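Local coordinates for halorhodopsin (Halobacterium salinarum, PDB 2JAF), which works as a light-driven chloride pump of the archaeal cell membrane, using a bound retinal as its chromophore, at residues L71-I74 and S75-G79; W34-V37 and A38-G41. The protein carries 2 engineered substitutions. All blocks are in the same frame, centred on the assembly; numbering follows the deposited sequence. Where two conformers were deposited one is given.

Contact 1: residues L71-I74 and S75-G79; sequences LVSI and SSYLG. With PLM (palmitic acid), chain D.
The hydroxyl of Tyr-77, whose ring edge lies against Ser-73 one helical turn earlier, is gripped by Asp-238, Arg-108 and Asn-36, with a weak fourth bond to Ser-235. Tyr-77 and Ser-73 belong to transmembrane helix 58-82 of the microbial rhodopsin fold, and their contact is the i to i+4 kind made along an alpha-helix. Ser-73 meets the ring at its edge: its carbonyl O lies 3.2 Å from Tyr-77 CD2, near the ring plane, and its OG lies in that plane, 3.6 Å from CE2. The OG of Ser-73 reaches this edge because it stands beside its own carbonyl carbon, trans to the backbone N (chi1 -177°). It also bonds Tyr-243, while Ser-76 OG bonds Thr-111, so both serine hydroxyls tie the helix to its neighbours. A phenylalanine in place of Tyr-77 could still lay its ring edge against Ser-73 but has no hydroxyl, and Asp-238, Arg-108 and Asn-36 would probably be left without their shared partner and freer to shift. Ile-74 and Leu-78 lie side by side and point the same way, with Ile-74 CG2 4.0 Å from Leu-78 CD1. Leu-78 CG settles 3.1 Å from Ile-74 O, the same oxygen that accepts the Leu-78 backbone N-H at 3.0 Å. Leu-78 packs on Phe-164 of a neighbouring subunit, while Ile-74 faces helix 27-50. In one of its two conformers Ser-75 OG donates a hydrogen bond of 2.6 Å to O2 of the palmitic acid, so this bond may be only part-time.

Contact 2: residues W34-V37 and A38-G41; sequences WVNV and ALAG
Leu-39 folds back over Val-35 and Asn-36, four and three places before it on helix 27-50, the first transmembrane helix of the rhodopsin bundle. Its CB lies 3.6 Å from Val-35 O, the oxygen that accepts the Leu-39 backbone N-H at 3.0 Å. With CG beside the backbone N (chi1 -67°), the next carbon comes still closer to that carbonyl, 3.2 Å from CG to Val-35 O. The branch ending in CD1 then divides its contacts: it touches Val-35 CG2 at 4.0 Å and Asn-36 OD1 at 3.6 Å, the leucine crossing both side chains at a slant. Asn-36 OD1 is buried here against carbon and has no hydrogen-bonding partner anywhere in the model. The other end of the same amide is well provided for, since ND2, besides its bond to the Tyr-77 hydroxyl, reaches the backbone O of Ser-235. On the surface side, Trp-34 packs on Phe-160 of a neighbouring subunit, whereas Ala-40 is buried against Tyr-243 of helix 227-255. The Ala-40 N-H bonds Asn-36 O at 2.8 Å, and the methyl CB of Ala-40 sits 3.0 Å from that same oxygen.

Contact 1 and contact 2 lie on consecutive transmembrane helices, their centres about 9 Å apart, and face each other directly. The polar join is a probable hydrogen bond of 2.9 Å between Tyr-77 OH and Asn-36 ND2. Beside it runs a packed seam, with Ile-74 CD1 3.7 Å from Gly-41 N, and Tyr-77 CB 3.8 Å from Val-37 CG2. Contact 1 is the nearer to the chromophore: the side chain of Ser-73 is about 6 Å from retinal, and that of Asn-36 about 9 Å. Residues 34-41 pack on one side of helix 58-82, while Ser-73 touches Lys-242 of helix 227-255, Ser-75 meets the palmitic acid and Leu-78 a neighbouring subunit.

Contact 1: residues L71-I74 and S75-G79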
loop_
_atom_site.group_PDB
_atom_site.type_symbol
_atom_site.label_atom_id
_atom_site.label_comp_id
_atom_site.label_asym_id
_atom_site.label_seq_id
_atom_site.Cartn_x
_atom_site.Cartn_y
_atom_site.Cartn_z
ATOM N N LEU A 71 5.694 16.823 -3.795
ATOM C CA LEU A 71 5.946 16.542 -2.381
ATOM C C LEU A 71 6.569 15.150 -2.248
ATOM O O LEU A 71 7.554 14.969 -1.531
ATOM C CB LEU A 71 4.649 16.612 -1.578
ATOM C CG LEU A 71 4.185 18.021 -1.201
ATOM C CD1 LEU A 71 2.790 17.963 -0.597
ATOM C CD2 LEU A 71 5.180 18.626 -0.216
ATOM N N VAL A 72 5.994 14.174 -2.946
ATOM C CA VAL A 72 6.526 12.808 -2.914
ATOM C C VAL A 72 7.901 12.799 -3.585
ATOM O O VAL A 72 8.823 12.096 -3.150
ATOM C CB VAL A 72 5.595 11.823 -3.666
ATOM C CG1 VAL A 72 6.198 10.402 -3.649
ATOM C CG2 VAL A 72 4.214 11.826 -3.023
ATOM N N SER A 73 8.040 13.590 -4.645
ATOM C CA SER A 73 9.305 13.671 -5.369
ATOM C C SER A 73 10.445 14.156 -4.470
ATOM O O SER A 73 11.521 13.562 -4.457
ATOM C CB SER A 73 9.166 14.611 -6.572
ATOM O OG SER A 73 10.359 14.643 -7.335
ATOM N N ILE A 74 10.218 15.231 -3.717
ATOM C CA ILE A 74 11.266 15.744 -2.835
ATOM C C ILE A 74 11.671 14.667 -1.845
ATOM O O ILE A 74 12.855 14.495 -1.549
ATOM C CB ILE A 74 10.814 16.987 -2.038
ATOM C CG1 ILE A 74 10.499 18.132 -2.994
ATOM C CG2 ILE A 74 11.921 17.406 -1.074
ATOM C CD1 ILE A 74 10.092 19.413 -2.298
ATOM N N SER A 75 10.680 13.944 -1.333
ATOM C CA SER A 75 10.931 12.867 -0.382
ATOM C C SER A 75 11.868 11.839 -1.003
ATOM O O SER A 75 12.793 11.354 -0.355
ATOM C CB SER A 75 9.620 12.180 0.000
ATOM O OG SER A 75 9.864 11.005 0.756
ATOM N N SER A 76 11.625 11.516 -2.269
ATOM C CA SER A 76 12.444 10.535 -2.968
ATOM C C SER A 76 13.898 10.989 -3.056
ATOM O O SER A 76 14.816 10.238 -2.722
ATOM C CB SER A 76 11.906 10.292 -4.378
ATOM O OG SER A 76 12.699 9.327 -5.052
ATOM N N TYR A 77 14.110 12.222 -3.496
ATOM C CA TYR A 77 15.457 12.732 -3.629
ATOM C C TYR A 77 16.201 12.855 -2.296
ATOM O O TYR A 77 17.419 12.680 -2.253
ATOM C CB TYR A 77 15.432 14.053 -4.403
ATOM C CG TYR A 77 15.248 13.812 -5.891
ATOM C CD1 TYR A 77 16.314 13.372 -6.682
ATOM C CD2 TYR A 77 13.993 13.940 -6.488
ATOM C CE1 TYR A 77 16.134 13.058 -8.033
ATOM C CE2 TYR A 77 13.802 13.626 -7.840
ATOM C CZ TYR A 77 14.873 13.186 -8.600
ATOM O OH TYR A 77 14.677 12.851 -9.924
ATOM N N LEU A 78 15.479 13.132 -1.217
ATOM C CA LEU A 78 16.109 13.212 0.102
ATOM C C LEU A 78 16.576 11.808 0.494
ATOM O O LEU A 78 17.636 11.637 1.093
ATOM C CB LEU A 78 15.114 13.721 1.150
ATOM C CG LEU A 78 14.569 15.136 0.963
ATOM C CD1 LEU A 78 13.531 15.424 2.046
ATOM C CD2 LEU A 78 15.717 16.142 1.023
ATOM N N GLY A 79 15.767 10.809 0.163
ATOM C CA GLY A 79 16.131 9.438 0.477
ATOM C C GLY A 79 17.425 9.090 -0.232
ATOM O O GLY A 79 18.329 8.481 0.350
HETATM C C1 PLM D . 11.264 7.850 0.692
HETATM O O1 PLM D . 12.150 8.010 1.549
HETATM O O2 PLM D . 10.950 8.753 -0.115
HETATM C C2 PLM D . 10.569 6.500 0.652
HETATM C C3 PLM D . 9.044 6.533 0.628
HETATM C C4 PLM D . 8.549 5.096 0.563
HETATM C C5 PLM D . 7.036 5.073 0.541
HETATM C C6 PLM D . 6.478 4.312 -0.636
HETATM C C7 PLM D . 5.002 4.142 -0.340
HETATM C C8 PLM D . 4.283 3.388 -1.433
HETATM C C9 PLM D . 2.809 3.288 -1.077
HETATM C CA PLM D . 2.045 2.511 -2.131
HETATM C CB PLM D . 0.528 2.628 -2.180
HETATM C CC PLM D . -0.060 4.001 -2.464
HETATM C CD PLM D . -1.571 3.873 -2.523
HETATM C CE PLM D . -2.224 5.222 -2.822
HETATM C CF PLM D . -3.729 5.077 -2.644
HETATM C CG PLM D . -4.432 6.392 -2.941
#

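Contact 2: residues W34-V37 and A38-G41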
loop_
_atom_site.group_PDB
_atom_site.type_symbol
_atom_site.label_atom_id
_atom_site.label_comp_id
_atom_site.label_asym_id
_atom_site.label_seq_id
_atom_site.Cartn_x
_atom_site.Cartn_y
_atom_site.Cartn_z
ATOM N N TRP A 34 20.451 17.102 -6.217
ATOM C CA TRP A 34 20.176 18.419 -5.645
ATOM C C TRP A 34 19.341 19.283 -6.573
ATOM O O TRP A 34 18.502 20.058 -6.118
ATOM C CB TRP A 34 21.476 19.156 -5.314
ATOM C CG TRP A 34 22.112 18.693 -4.043
ATOM C CD1 TRP A 34 23.321 18.069 -3.909
ATOM C CD2 TRP A 34 21.567 18.800 -2.722
ATOM N NE1 TRP A 34 23.561 17.779 -2.583
ATOM C CE2 TRP A 34 22.501 18.217 -1.834
ATOM C CE3 TRP A 34 20.380 19.332 -2.200
ATOM C CZ2 TRP A 34 22.284 18.150 -0.452
ATOM C CZ3 TRP A 34 20.164 19.265 -0.823
ATOM C CH2 TRP A 34 21.114 18.677 0.034
ATOM N N VAL A 35 19.568 19.145 -7.874
ATOM C CA VAL A 35 18.828 19.935 -8.846
ATOM C C VAL A 35 17.325 19.719 -8.686
ATOM O O VAL A 35 16.550 20.672 -8.760
ATOM C CB VAL A 35 19.249 19.593 -10.301
ATOM C CG1 VAL A 35 18.950 18.135 -10.612
ATOM C CG2 VAL A 35 18.513 20.495 -11.280
ATOM N N ASN A 36 16.896 18.480 -8.450
ATOM C CA ASN A 36 15.466 18.250 -8.310
ATOM C C ASN A 36 14.892 18.541 -6.936
ATOM O O ASN A 36 13.684 18.694 -6.789
ATOM C CB ASN A 36 15.081 16.848 -8.792
ATOM C CG ASN A 36 14.911 16.802 -10.301
ATOM O OD1 ASN A 36 14.853 17.851 -10.955
ATOM N ND2 ASN A 36 14.821 15.606 -10.864
ATOM N N VAL A 37 15.743 18.618 -5.919
ATOM C CA VAL A 37 15.234 18.978 -4.605
ATOM C C VAL A 37 14.796 20.433 -4.773
ATOM O O VAL A 37 13.740 20.846 -4.293
ATOM C CB VAL A 37 16.328 18.887 -3.519
ATOM C CG1 VAL A 37 15.862 19.594 -2.250
ATOM C CG2 VAL A 37 16.628 17.425 -3.208
ATOM N N ALA A 38 15.607 21.205 -5.490
ATOM C CA ALA A 38 15.298 22.611 -5.727
ATOM C C ALA A 38 14.097 22.780 -6.655
ATOM O O ALA A 38 13.181 23.550 -6.362
ATOM C CB ALA A 38 16.507 23.320 -6.313
ATOM N N LEU A 39 14.096 22.065 -7.774
ATOM C CA LEU A 39 12.991 22.190 -8.719
ATOM C C LEU A 39 11.671 21.714 -8.123
ATOM O O LEU A 39 10.629 22.330 -8.348
ATOM C CB LEU A 39 13.310 21.434 -10.018
ATOM C CG LEU A 39 14.460 22.033 -10.839
ATOM C CD1 LEU A 39 14.645 21.253 -12.143
ATOM C CD2 LEU A 39 14.154 23.501 -11.139
ATOM N N ALA A 40 11.703 20.623 -7.362
ATOM C CA ALA A 40 10.483 20.125 -6.743
ATOM C C ALA A 40 10.029 21.148 -5.694
ATOM O O ALA A 40 8.831 21.359 -5.494
ATOM C CB ALA A 40 10.737 18.765 -6.094
ATOM N N GLY A 41 10.996 21.788 -5.042
ATOM C CA GLY A 41 10.674 22.795 -4.041
ATOM C C GLY A 41 10.001 23.992 -4.694
ATOM O O GLY A 41 9.020 24.526 -4.183
#